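Local coordinates for signal recognition 54 kDa protein (Pyrococcus furiosus, PDB 3DM5), which belongs to the SRP54 family of signal recognition particle proteins, in which a helical bundle, a P-loop domain and a helical signal peptide binding domain share one chain, at residues L103-I108 / E215-I220; K113-A118 / Y144-Q149; A118-Y123 / I269-T274. All blocks are in the same frame, centred on the assembly; numbering follows the deposited sequence.

In the fold
From the N terminus, the chain passes through the helical bundle and reaches strand 101-106 of the P-loop domain. Contact 1 pairs this strand with 215-221 and so closes a loop of roughly a hundred residues in the middle of the sheet. Nested inside that loop is contact 2, which brings helix 113-125 against helix 142-151 around the phosphates of GDP. The same helix starts contact 3: its next turns, from Ala-118 on, meet strand 269-273, which the chain reaches only after contact 1 has closed. Contact 3 therefore crosses both others. Contact 1 joins two central strands, while contacts 2 and 3 tie helix 113-125 to helix 142-151 and to strand 269-273 at the base end of the GDP pocket.

Contact 1. Residues L103-I108 / E215-I220; sequences LLMVGI and EVILVI
Strand 103-106 and strand 215-220 run parallel, from Leu-103 beside Glu-215 to Val-106 beside Leu-218, their axes 4.6 Å apart at the closest and turned by 26°. Leu-104 gives its N to Glu-215 O (2.8 Å) and takes Ile-217 N on its own O; Val-106 does the same with Ile-217 O and Val-219 N. On one face Met-105 lies alongside Ile-217. Bends at chi2 (-74°) and chi3 fold its chain back, setting SD 3.7 Å from Ile-217 CB, while CE slants across to Val-219 CG2 at 4.1 Å. These are neighbouring central strands of the largely parallel sheet in the P-loop domain, and helix 113-125 packs over this face, with Val-117 and Leu-120 on Met-105. On the other face Leu-104 CD2 sits 3.7 Å from Val-216 CG2, and Val-106 CG2 meets Leu-218 CD1 at 3.9 Å; Phe-235 of helix 228-237 lies on Val-106, Val-216 and Leu-218. Glu-215 runs beside Leu-103, and its OE2 is held by Ser-243 and Lys-270. Beyond Gly-107, the first glycine of a probable Walker A loop, direct pairing gives way to a water that accepts from Ile-108 N (2.9 Å) and donates to Val-219 O (2.7 Å).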
loop_
_atom_site.group_PDB
_atom_site.type_symbol
_atom_site.label_atom_id
_atom_site.label_comp_id
_atom_site.label_asym_id
_atom_site.label_seq_id
_atom_site.Cartn_x
_atom_site.Cartn_y
_atom_site.Cartn_z
ATOM N N LEU A 103 32.734 -27.520 8.611
ATOM C CA LEU A 103 31.327 -27.120 8.594
ATOM C C LEU A 103 30.689 -27.724 7.366
ATOM O O LEU A 103 31.153 -27.509 6.232
ATOM C CB LEU A 103 31.195 -25.594 8.588
ATOM C CG LEU A 103 31.956 -24.860 9.701
ATOM C CD1 LEU A 103 31.785 -23.355 9.573
ATOM C CD2 LEU A 103 31.535 -25.358 11.074
ATOM N N LEU A 104 29.638 -28.502 7.587
ATOM C CA LEU A 104 28.990 -29.199 6.490
ATOM C C LEU A 104 27.672 -28.504 6.174
ATOM O O LEU A 104 26.804 -28.386 7.043
ATOM C CB LEU A 104 28.791 -30.687 6.837
ATOM C CG LEU A 104 27.902 -31.537 5.925
ATOM C CD1 LEU A 104 28.586 -31.764 4.590
ATOM C CD2 LEU A 104 27.584 -32.859 6.604
ATOM N N MET A 105 27.534 -28.022 4.936
ATOM C CA MET A 105 26.362 -27.228 4.542
ATOM C C MET A 105 25.381 -28.018 3.687
ATOM O O MET A 105 25.756 -28.594 2.673
ATOM C CB MET A 105 26.795 -25.982 3.784
ATOM C CG MET A 105 28.018 -25.332 4.388
ATOM S SD MET A 105 27.634 -24.490 5.916
ATOM C CE MET A 105 26.749 -23.067 5.255
ATOM N N VAL A 106 24.118 -28.032 4.101
ATOM C CA VAL A 106 23.077 -28.765 3.388
ATOM C C VAL A 106 21.922 -27.814 3.077
ATOM O O VAL A 106 21.768 -26.785 3.737
ATOM C CB VAL A 106 22.612 -30.035 4.198
ATOM C CG1 VAL A 106 23.753 -30.989 4.323
ATOM C CG2 VAL A 106 22.182 -29.660 5.566
ATOM N N GLY A 107 21.134 -28.138 2.056
ATOM C CA GLY A 107 20.038 -27.280 1.632
ATOM C C GLY A 107 19.493 -27.617 0.258
ATOM O O GLY A 107 20.191 -28.165 -0.590
ATOM N N ILE A 108 18.241 -27.265 0.017
ATOM C CA ILE A 108 17.638 -27.589 -1.268
ATOM C C ILE A 108 17.923 -26.503 -2.297
ATOM O O ILE A 108 18.391 -25.420 -1.938
ATOM C CB ILE A 108 16.131 -27.862 -1.132
ATOM C CG1 ILE A 108 15.317 -26.582 -1.203
ATOM C CG2 ILE A 108 15.836 -28.533 0.180
ATOM C CD1 ILE A 108 14.006 -26.753 -0.493
ATOM N N GLU A 215 30.192 -29.436 12.602
ATOM C CA GLU A 215 28.834 -28.920 12.608
ATOM C C GLU A 215 28.132 -29.140 11.274
ATOM O O GLU A 215 28.755 -29.104 10.215
ATOM C CB GLU A 215 28.836 -27.434 12.970
ATOM C CG GLU A 215 27.502 -26.907 13.387
ATOM C CD GLU A 215 27.607 -25.689 14.296
ATOM O OE1 GLU A 215 28.572 -25.607 15.093
ATOM O OE2 GLU A 215 26.716 -24.817 14.221
ATOM N N VAL A 216 26.828 -29.376 11.332
ATOM C CA VAL A 216 26.059 -29.496 10.112
ATOM C C VAL A 216 25.084 -28.326 10.059
ATOM O O VAL A 216 24.347 -28.094 11.009
ATOM C CB VAL A 216 25.347 -30.843 10.031
ATOM C CG1 VAL A 216 24.436 -30.901 8.830
ATOM C CG2 VAL A 216 26.375 -31.945 9.958
ATOM N N ILE A 217 25.124 -27.564 8.969
ATOM C CA ILE A 217 24.355 -26.322 8.874
ATOM C C ILE A 217 23.378 -26.404 7.727
ATOM O O ILE A 217 23.772 -26.536 6.567
ATOM C CB ILE A 217 25.244 -25.101 8.641
ATOM C CG1 ILE A 217 26.220 -24.905 9.790
ATOM C CG2 ILE A 217 24.403 -23.867 8.522
ATOM C CD1 ILE A 217 27.211 -23.782 9.541
ATOM N N LEU A 218 22.095 -26.361 8.072
ATOM C CA LEU A 218 21.014 -26.372 7.098
ATOM C C LEU A 218 20.671 -24.927 6.728
ATOM O O LEU A 218 20.485 -24.069 7.599
ATOM C CB LEU A 218 19.787 -27.082 7.669
ATOM C CG LEU A 218 18.564 -26.970 6.748
ATOM C CD1 LEU A 218 18.895 -27.573 5.370
ATOM C CD2 LEU A 218 17.313 -27.588 7.372
ATOM N N VAL A 219 20.626 -24.665 5.432
ATOM C CA VAL A 219 20.353 -23.336 4.898
ATOM C C VAL A 219 18.897 -23.282 4.447
ATOM O O VAL A 219 18.494 -24.002 3.555
ATOM C CB VAL A 219 21.307 -23.033 3.735
ATOM C CG1 VAL A 219 20.941 -21.723 3.070
ATOM C CG2 VAL A 219 22.738 -22.995 4.248
ATOM N N ILE A 220 18.095 -22.469 5.122
ATOM C CA ILE A 220 16.669 -22.364 4.823
ATOM C C ILE A 220 16.339 -21.012 4.204
ATOM O O ILE A 220 16.737 -19.961 4.717
ATOM C CB ILE A 220 15.796 -22.510 6.092
ATOM C CG1 ILE A 220 16.143 -23.783 6.852
ATOM C CG2 ILE A 220 14.319 -22.523 5.737
ATOM C CD1 ILE A 220 15.217 -24.036 8.011
HETATM O O HOH W 1 16.980 -25.772 2.153
#

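Contact 2. Residues K113-A118 / Y144-Q149; sequences KTTTVA and YHQLRQ. With GDP (guanosine-5'-diphosphate), chain J; SO4 (sulfate ion), chain E; SO4 (sulfate ion), chain L.
Thr-114 and Gln-146 reach toward each other from neighbouring helices, from opposite directions, the methyl CG2 of Thr-114 lying 3.5 Å from the amide carbon CD of Gln-146, and Thr-114 OG1 and Gln-146 NE2 both go on to the GDP phosphates. With CG2 anti to its backbone N, Thr-114 presents the methyl to Gln-146 and keeps OG1 beside that N, so that hydroxyl and amide both donate to GDP O3B, OG1 at 2.6 Å. Thr-115 repeats the pattern one phosphate along: its N (2.8 Å) and OG1 (2.7 Å) both donate to GDP O2A. Gln-146, extended throughout, carries its NE2 to GDP O1A at 3.0 Å with an N-H...O angle of 161°. This is the start of the helix that follows the P-loop, where the amides of Gly-110 and Gly-112 also bond GDP. Further out, Arg-140 donates to Gln-146 OE1 and so helps to set which way the amide faces. Leu-147 backs the site: its CD2 rests 3.6 Å from Thr-114 O and 3.8 Å from Val-117 CG1, crossing the valine at about a right angle. On the far flank, His-145 meets His-145 of the second subunit, and a sulfate takes a bond from its NE2. Two donors each on O2A and O3B would be expected to stabilise the phosphate charge, while Gln-146 adds a neutral donor from the second helix.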
loop_
_atom_site.group_PDB
_atom_site.type_symbol
_atom_site.label_atom_id
_atom_site.label_comp_id
_atom_site.label_asym_id
_atom_site.label_seq_id
_atom_site.Cartn_x
_atom_site.Cartn_y
_atom_site.Cartn_z
ATOM N N LYS A 113 22.038 -21.716 -0.650
ATOM C CA LYS A 113 23.166 -22.439 -0.043
ATOM C C LYS A 113 24.531 -22.105 -0.666
ATOM O O LYS A 113 25.467 -21.717 0.043
ATOM C CB LYS A 113 22.944 -23.942 -0.138
ATOM C CG LYS A 113 24.020 -24.758 0.520
ATOM C CD LYS A 113 23.749 -26.235 0.343
ATOM C CE LYS A 113 24.307 -26.777 -0.976
ATOM N NZ LYS A 113 23.576 -26.304 -2.173
ATOM N N THR A 114 24.664 -22.276 -1.983
ATOM C CA THR A 114 25.929 -21.948 -2.633
ATOM C C THR A 114 26.427 -20.574 -2.146
ATOM O O THR A 114 27.553 -20.450 -1.622
ATOM C CB THR A 114 25.831 -21.926 -4.179
ATOM O OG1 THR A 114 25.083 -23.049 -4.659
ATOM C CG2 THR A 114 27.198 -21.969 -4.783
ATOM N N THR A 115 25.580 -19.550 -2.309
ATOM C CA THR A 115 25.928 -18.187 -1.903
ATOM C C THR A 115 26.287 -18.110 -0.420
ATOM O O THR A 115 27.288 -17.505 -0.032
ATOM C CB THR A 115 24.770 -17.195 -2.179
ATOM O OG1 THR A 115 24.310 -17.344 -3.531
ATOM C CG2 THR A 115 25.237 -15.768 -1.961
ATOM N N THR A 116 25.453 -18.709 0.423
ATOM C CA THR A 116 25.762 -18.734 1.838
ATOM C C THR A 116 27.130 -19.392 2.134
ATOM O O THR A 116 27.802 -19.025 3.097
ATOM C CB THR A 116 24.646 -19.405 2.641
ATOM O OG1 THR A 116 23.381 -18.862 2.247
ATOM C CG2 THR A 116 24.863 -19.213 4.149
ATOM N N VAL A 117 27.558 -20.333 1.302
ATOM C CA VAL A 117 28.819 -21.007 1.575
ATOM C C VAL A 117 29.925 -19.974 1.425
ATOM O O VAL A 117 30.844 -19.924 2.244
ATOM C CB VAL A 117 29.046 -22.234 0.653
ATOM C CG1 VAL A 117 30.512 -22.655 0.611
ATOM C CG2 VAL A 117 28.145 -23.383 1.082
ATOM N N ALA A 118 29.813 -19.128 0.403
ATOM C CA ALA A 118 30.796 -18.062 0.147
ATOM C C ALA A 118 30.779 -16.998 1.226
ATOM O O ALA A 118 31.833 -16.534 1.664
ATOM C CB ALA A 118 30.565 -17.420 -1.216
ATOM N N TYR A 144 30.571 -25.275 -8.632
ATOM C CA TYR A 144 32.008 -25.118 -8.464
ATOM C C TYR A 144 32.412 -23.751 -9.029
ATOM O O TYR A 144 33.099 -22.971 -8.366
ATOM C CB TYR A 144 32.797 -26.259 -9.127
ATOM C CG TYR A 144 34.268 -25.938 -9.246
ATOM C CD1 TYR A 144 35.098 -25.967 -8.131
ATOM C CD2 TYR A 144 34.813 -25.541 -10.461
ATOM C CE1 TYR A 144 36.437 -25.640 -8.229
ATOM C CE2 TYR A 144 36.152 -25.218 -10.575
ATOM C CZ TYR A 144 36.960 -25.270 -9.458
ATOM O OH TYR A 144 38.296 -24.946 -9.562
ATOM N N HIS A 145 31.949 -23.451 -10.239
ATOM C CA HIS A 145 32.282 -22.175 -10.872
ATOM C C HIS A 145 31.671 -20.958 -10.202
ATOM O O HIS A 145 32.337 -19.939 -10.080
ATOM C CB HIS A 145 31.960 -22.204 -12.352
ATOM C CG HIS A 145 32.969 -22.964 -13.156
ATOM N ND1 HIS A 145 34.299 -22.593 -13.205
ATOM C CD2 HIS A 145 32.846 -24.079 -13.904
ATOM C CE1 HIS A 145 34.949 -23.455 -13.971
ATOM N NE2 HIS A 145 34.100 -24.362 -14.409
ATOM N N GLN A 146 30.420 -21.072 -9.757
ATOM C CA GLN A 146 29.803 -20.013 -8.957
ATOM C C GLN A 146 30.604 -19.654 -7.701
ATOM O O GLN A 146 30.707 -18.488 -7.325
ATOM C CB GLN A 146 28.384 -20.394 -8.578
ATOM C CG GLN A 146 27.735 -19.410 -7.639
ATOM C CD GLN A 146 26.285 -19.755 -7.379
ATOM O OE1 GLN A 146 25.740 -20.673 -7.986
ATOM N NE2 GLN A 146 25.651 -19.019 -6.474
ATOM N N LEU A 147 31.171 -20.666 -7.052
ATOM C CA LEU A 147 31.978 -20.450 -5.863
ATOM C C LEU A 147 33.291 -19.794 -6.250
ATOM O O LEU A 147 33.757 -18.908 -5.550
ATOM C CB LEU A 147 32.224 -21.770 -5.097
ATOM C CG LEU A 147 31.062 -22.411 -4.314
ATOM C CD1 LEU A 147 31.405 -23.831 -3.926
ATOM C CD2 LEU A 147 30.636 -21.602 -3.075
ATOM N N ARG A 148 33.887 -20.240 -7.355
ATOM C CA ARG A 148 35.099 -19.602 -7.887
ATOM C C ARG A 148 34.840 -18.105 -8.130
ATOM O O ARG A 148 35.625 -17.242 -7.708
ATOM C CB ARG A 148 35.543 -20.250 -9.208
ATOM C CG ARG A 148 36.088 -21.676 -9.129
ATOM C CD ARG A 148 37.310 -21.725 -8.262
ATOM N NE ARG A 148 38.429 -20.958 -8.795
ATOM C CZ ARG A 148 39.076 -21.249 -9.921
ATOM N NH1 ARG A 148 38.705 -22.276 -10.667
ATOM N NH2 ARG A 148 40.088 -20.499 -10.310
ATOM N N GLN A 149 33.739 -17.819 -8.822
ATOM C CA GLN A 149 33.249 -16.456 -9.048
ATOM C C GLN A 149 33.155 -15.629 -7.752
ATOM O O GLN A 149 33.627 -14.500 -7.692
ATOM C CB GLN A 149 31.887 -16.490 -9.769
ATOM C CG GLN A 149 31.045 -15.240 -9.586
ATOM C CD GLN A 149 29.553 -15.505 -9.734
ATOM O OE1 GLN A 149 29.141 -16.576 -10.161
ATOM N NE2 GLN A 149 28.745 -14.531 -9.378
HETATM P PB GDP J . 21.349 -22.488 -4.468
HETATM O O1B GDP J . 20.328 -22.184 -3.426
HETATM O O2B GDP J . 20.746 -23.455 -5.458
HETATM O O3B GDP J . 22.580 -23.067 -3.816
HETATM O O3A GDP J . 21.677 -21.199 -5.381
HETATM P PA GDP J . 22.139 -19.740 -4.896
HETATM O O1A GDP J . 22.646 -18.928 -6.050
HETATM O O2A GDP J . 23.174 -19.795 -3.808
HETATM O "O5'" GDP J . 20.747 -19.098 -4.412
HETATM C "C5'" GDP J . 19.756 -18.898 -5.414
HETATM C "C4'" GDP J . 19.332 -17.429 -5.481
HETATM O "O4'" GDP J . 19.034 -16.849 -4.189
HETATM C "C3'" GDP J . 20.416 -16.572 -6.110
HETATM O "O3'" GDP J . 19.735 -15.720 -7.035
HETATM C "C2'" GDP J . 20.998 -15.794 -4.944
HETATM O "O2'" GDP J . 21.414 -14.497 -5.307
HETATM C "C1'" GDP J . 19.806 -15.646 -4.032
HETATM N N9 GDP J . 20.150 -15.459 -2.613
HETATM C C8 GDP J . 20.853 -16.264 -1.799
HETATM N N7 GDP J . 20.902 -15.745 -0.542
HETATM C C5 GDP J . 20.202 -14.594 -0.553
HETATM C C6 GDP J . 19.834 -13.523 0.411
HETATM O O6 GDP J . 20.181 -13.560 1.616
HETATM N N1 GDP J . 19.105 -12.499 -0.050
HETATM C C2 GDP J . 18.690 -12.417 -1.325
HETATM N N2 GDP J . 17.952 -11.351 -1.704
HETATM N N3 GDP J . 18.976 -13.350 -2.253
HETATM C C4 GDP J . 19.713 -14.425 -1.925
HETATM S S SO4 E . 37.183 -26.599 -15.462
HETATM O O1 SO4 E . 37.641 -27.109 -16.756
HETATM O O2 SO4 E . 37.463 -25.162 -15.417
HETATM O O3 SO4 E . 35.749 -26.868 -15.304
HETATM O O4 SO4 E . 37.897 -27.249 -14.363
HETATM S S SO4 L . 40.919 -20.956 -13.996
HETATM O O1 SO4 L . 41.690 -21.737 -13.023
HETATM O O2 SO4 L . 40.743 -19.600 -13.462
HETATM O O3 SO4 L . 41.600 -20.879 -15.288
HETATM O O4 SO4 L . 39.639 -21.623 -14.237
#

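Contact 3. Residues A118-Y123 / I269-T274; sequences AKLARY and IKFIGT. With GDP (guanosine-5'-diphosphate), chain J.
Phe-271 sends its side chain from strand 269-273 toward helix 118-123, where Leu-120 and Tyr-123 receive the ring. Helix 113-125, which follows the P-loop, packs here on a strand of the P-loop domain sheet whose end borders the base of GDP. CB points at the helix, and chi1 of -56°, with CG anti to the carbonyl carbon, swings the ring up to it. The Leu-120 methyl CD1 lies over one face, offset toward the rim, with Phe-271 CE1 at 3.7 Å and CZ at 3.6 Å, in a CH-pi contact 3.8 Å from the ring centroid. CE2, at the ring edge, points into the middle of the Tyr-123 ring face, 4.1 Å from Tyr-123 CZ: a T-shaped pair with centroids 5.3 Å apart and planes at 81°. Ile-281 and Ile-245 add to the packing round Phe-271, and Arg-127 forms a cation-pi contact with Tyr-123. Just before Leu-120 on the helix, the extended chain of Lys-119 runs toward the strand's end, where its NZ is 3.9 Å from Thr-274 N and 3.4 Å from GDP O6. The carbonyls of Gly-275 and Asp-280 accept hydrogen bonds from this NZ. Gly-273 and Thr-274 line the same end of the pocket, with Thr-274 N 3.2 Å from GDP O6. The apolar part of the contact helps to seat the helix against the strand, while the ammonium group, held by two backbone carbonyls, probably lends positive potential to the region of the base oxygen.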
loop_
_atom_site.group_PDB
_atom_site.type_symbol
_atom_site.label_atom_id
_atom_site.label_comp_id
_atom_site.label_asym_id
_atom_site.label_seq_id
_atom_site.Cartn_x
_atom_site.Cartn_y
_atom_site.Cartn_z
ATOM N N ALA A 118 29.813 -19.128 0.403
ATOM C CA ALA A 118 30.796 -18.062 0.147
ATOM C C ALA A 118 30.779 -16.998 1.226
ATOM O O ALA A 118 31.833 -16.534 1.664
ATOM C CB ALA A 118 30.565 -17.420 -1.216
ATOM N N LYS A 119 29.573 -16.612 1.643
ATOM C CA LYS A 119 29.405 -15.611 2.676
ATOM C C LYS A 119 30.080 -16.024 3.970
ATOM O O LYS A 119 30.786 -15.221 4.606
ATOM C CB LYS A 119 27.916 -15.335 2.932
ATOM C CG LYS A 119 27.190 -14.647 1.783
ATOM C CD LYS A 119 25.734 -14.507 2.131
ATOM C CE LYS A 119 24.913 -13.838 1.046
ATOM N NZ LYS A 119 23.578 -13.479 1.627
ATOM N N LEU A 120 29.833 -17.275 4.367
ATOM C CA LEU A 120 30.425 -17.852 5.575
ATOM C C LEU A 120 31.961 -17.968 5.456
ATOM O O LEU A 120 32.694 -17.620 6.371
ATOM C CB LEU A 120 29.776 -19.197 5.879
ATOM C CG LEU A 120 29.925 -19.739 7.295
ATOM C CD1 LEU A 120 29.426 -18.743 8.312
ATOM C CD2 LEU A 120 29.172 -21.030 7.391
ATOM N N ALA A 121 32.456 -18.408 4.312
ATOM C CA ALA A 121 33.901 -18.458 4.110
ATOM C C ALA A 121 34.516 -17.074 4.262
ATOM O O ALA A 121 35.506 -16.892 4.984
ATOM C CB ALA A 121 34.226 -19.031 2.754
ATOM N N ARG A 122 33.918 -16.095 3.592
ATOM C CA ARG A 122 34.411 -14.722 3.644
ATOM C C ARG A 122 34.306 -14.127 5.054
ATOM O O ARG A 122 35.202 -13.403 5.487
ATOM C CB ARG A 122 33.654 -13.835 2.644
ATOM C CG ARG A 122 33.898 -12.331 2.816
ATOM C CD ARG A 122 35.351 -11.957 2.548
ATOM N NE ARG A 122 35.561 -10.519 2.666
ATOM C CZ ARG A 122 36.751 -9.940 2.783
ATOM N NH1 ARG A 122 37.845 -10.683 2.811
ATOM N NH2 ARG A 122 36.846 -8.618 2.882
ATOM N N TYR A 123 33.212 -14.411 5.757
ATOM C CA TYR A 123 33.062 -13.956 7.129
ATOM C C TYR A 123 34.270 -14.387 7.951
ATOM O O TYR A 123 34.846 -13.587 8.688
ATOM C CB TYR A 123 31.763 -14.501 7.756
ATOM C CG TYR A 123 31.660 -14.348 9.263
ATOM C CD1 TYR A 123 31.010 -13.265 9.824
ATOM C CD2 TYR A 123 32.205 -15.294 10.130
ATOM C CE1 TYR A 123 30.908 -13.121 11.207
ATOM C CE2 TYR A 123 32.108 -15.148 11.527
ATOM C CZ TYR A 123 31.458 -14.059 12.047
ATOM O OH TYR A 123 31.340 -13.883 13.409
ATOM N N ILE A 269 19.719 -20.840 15.314
ATOM C CA ILE A 269 19.976 -20.014 14.145
ATOM C C ILE A 269 21.263 -19.264 14.435
ATOM O O ILE A 269 21.324 -18.511 15.416
ATOM C CB ILE A 269 18.867 -18.987 13.914
ATOM C CG1 ILE A 269 17.512 -19.682 13.808
ATOM C CG2 ILE A 269 19.146 -18.175 12.664
ATOM C CD1 ILE A 269 16.372 -18.775 14.106
ATOM N N LYS A 270 22.280 -19.464 13.587
ATOM C CA LYS A 270 23.594 -18.852 13.793
ATOM C C LYS A 270 23.846 -17.614 12.913
ATOM O O LYS A 270 24.499 -16.670 13.333
ATOM C CB LYS A 270 24.685 -19.886 13.577
ATOM C CG LYS A 270 24.404 -21.206 14.274
ATOM C CD LYS A 270 25.333 -21.440 15.439
ATOM C CE LYS A 270 25.094 -22.810 16.092
ATOM N NZ LYS A 270 26.297 -23.336 16.794
ATOM N N PHE A 271 23.334 -17.609 11.690
ATOM C CA PHE A 271 23.455 -16.432 10.833
ATOM C C PHE A 271 22.176 -16.224 10.066
ATOM O O PHE A 271 21.362 -17.131 9.942
ATOM C CB PHE A 271 24.592 -16.588 9.813
ATOM C CG PHE A 271 25.932 -16.886 10.420
ATOM C CD1 PHE A 271 26.238 -18.168 10.869
ATOM C CD2 PHE A 271 26.901 -15.902 10.504
ATOM C CE1 PHE A 271 27.481 -18.459 11.413
ATOM C CE2 PHE A 271 28.143 -16.183 11.041
ATOM C CZ PHE A 271 28.430 -17.475 11.502
ATOM N N ILE A 272 22.015 -15.026 9.525
ATOM C CA ILE A 272 20.941 -14.764 8.591
ATOM C C ILE A 272 21.554 -14.197 7.341
ATOM O O ILE A 272 22.530 -13.465 7.408
ATOM C CB ILE A 272 19.893 -13.804 9.177
ATOM C CG1 ILE A 272 20.540 -12.537 9.734
ATOM C CG2 ILE A 272 19.093 -14.511 10.255
ATOM C CD1 ILE A 272 19.553 -11.435 10.032
ATOM N N GLY A 273 21.012 -14.578 6.194
ATOM C CA GLY A 273 21.371 -13.949 4.934
ATOM C C GLY A 273 20.500 -12.730 4.643
ATOM O O GLY A 273 19.302 -12.712 4.919
ATOM N N THR A 274 21.105 -11.732 4.018
ATOM C CA THR A 274 20.610 -10.365 4.052
ATOM C C THR A 274 20.610 -9.734 2.663
ATOM O O THR A 274 20.196 -8.595 2.470
ATOM C CB THR A 274 21.481 -9.581 5.038
ATOM O OG1 THR A 274 20.991 -9.828 6.360
ATOM C CG2 THR A 274 21.457 -8.120 4.772
HETATM P PB GDP J . 21.349 -22.488 -4.468
HETATM O O1B GDP J . 20.328 -22.184 -3.426
HETATM O O2B GDP J . 20.746 -23.455 -5.458
HETATM O O3B GDP J . 22.580 -23.067 -3.816
HETATM O O3A GDP J . 21.677 -21.199 -5.381
HETATM P PA GDP J . 22.139 -19.740 -4.896
HETATM O O1A GDP J . 22.646 -18.928 -6.050
HETATM O O2A GDP J . 23.174 -19.795 -3.808
HETATM O "O5'" GDP J . 20.747 -19.098 -4.412
HETATM C "C5'" GDP J . 19.756 -18.898 -5.414
HETATM C "C4'" GDP J . 19.332 -17.429 -5.481
HETATM O "O4'" GDP J . 19.034 -16.849 -4.189
HETATM C "C3'" GDP J . 20.416 -16.572 -6.110
HETATM O "O3'" GDP J . 19.735 -15.720 -7.035
HETATM C "C2'" GDP J . 20.998 -15.794 -4.944
HETATM O "O2'" GDP J . 21.414 -14.497 -5.307
HETATM C "C1'" GDP J . 19.806 -15.646 -4.032
HETATM N N9 GDP J . 20.150 -15.459 -2.613
HETATM C C8 GDP J . 20.853 -16.264 -1.799
HETATM N N7 GDP J . 20.902 -15.745 -0.542
HETATM C C5 GDP J . 20.202 -14.594 -0.553
HETATM C C6 GDP J . 19.834 -13.523 0.411
HETATM O O6 GDP J . 20.181 -13.560 1.616
HETATM N N1 GDP J . 19.105 -12.499 -0.050
HETATM C C2 GDP J . 18.690 -12.417 -1.325
HETATM N N2 GDP J . 17.952 -11.351 -1.704
HETATM N N3 GDP J . 18.976 -13.350 -2.253
HETATM C C4 GDP J . 19.713 -14.425 -1.925
#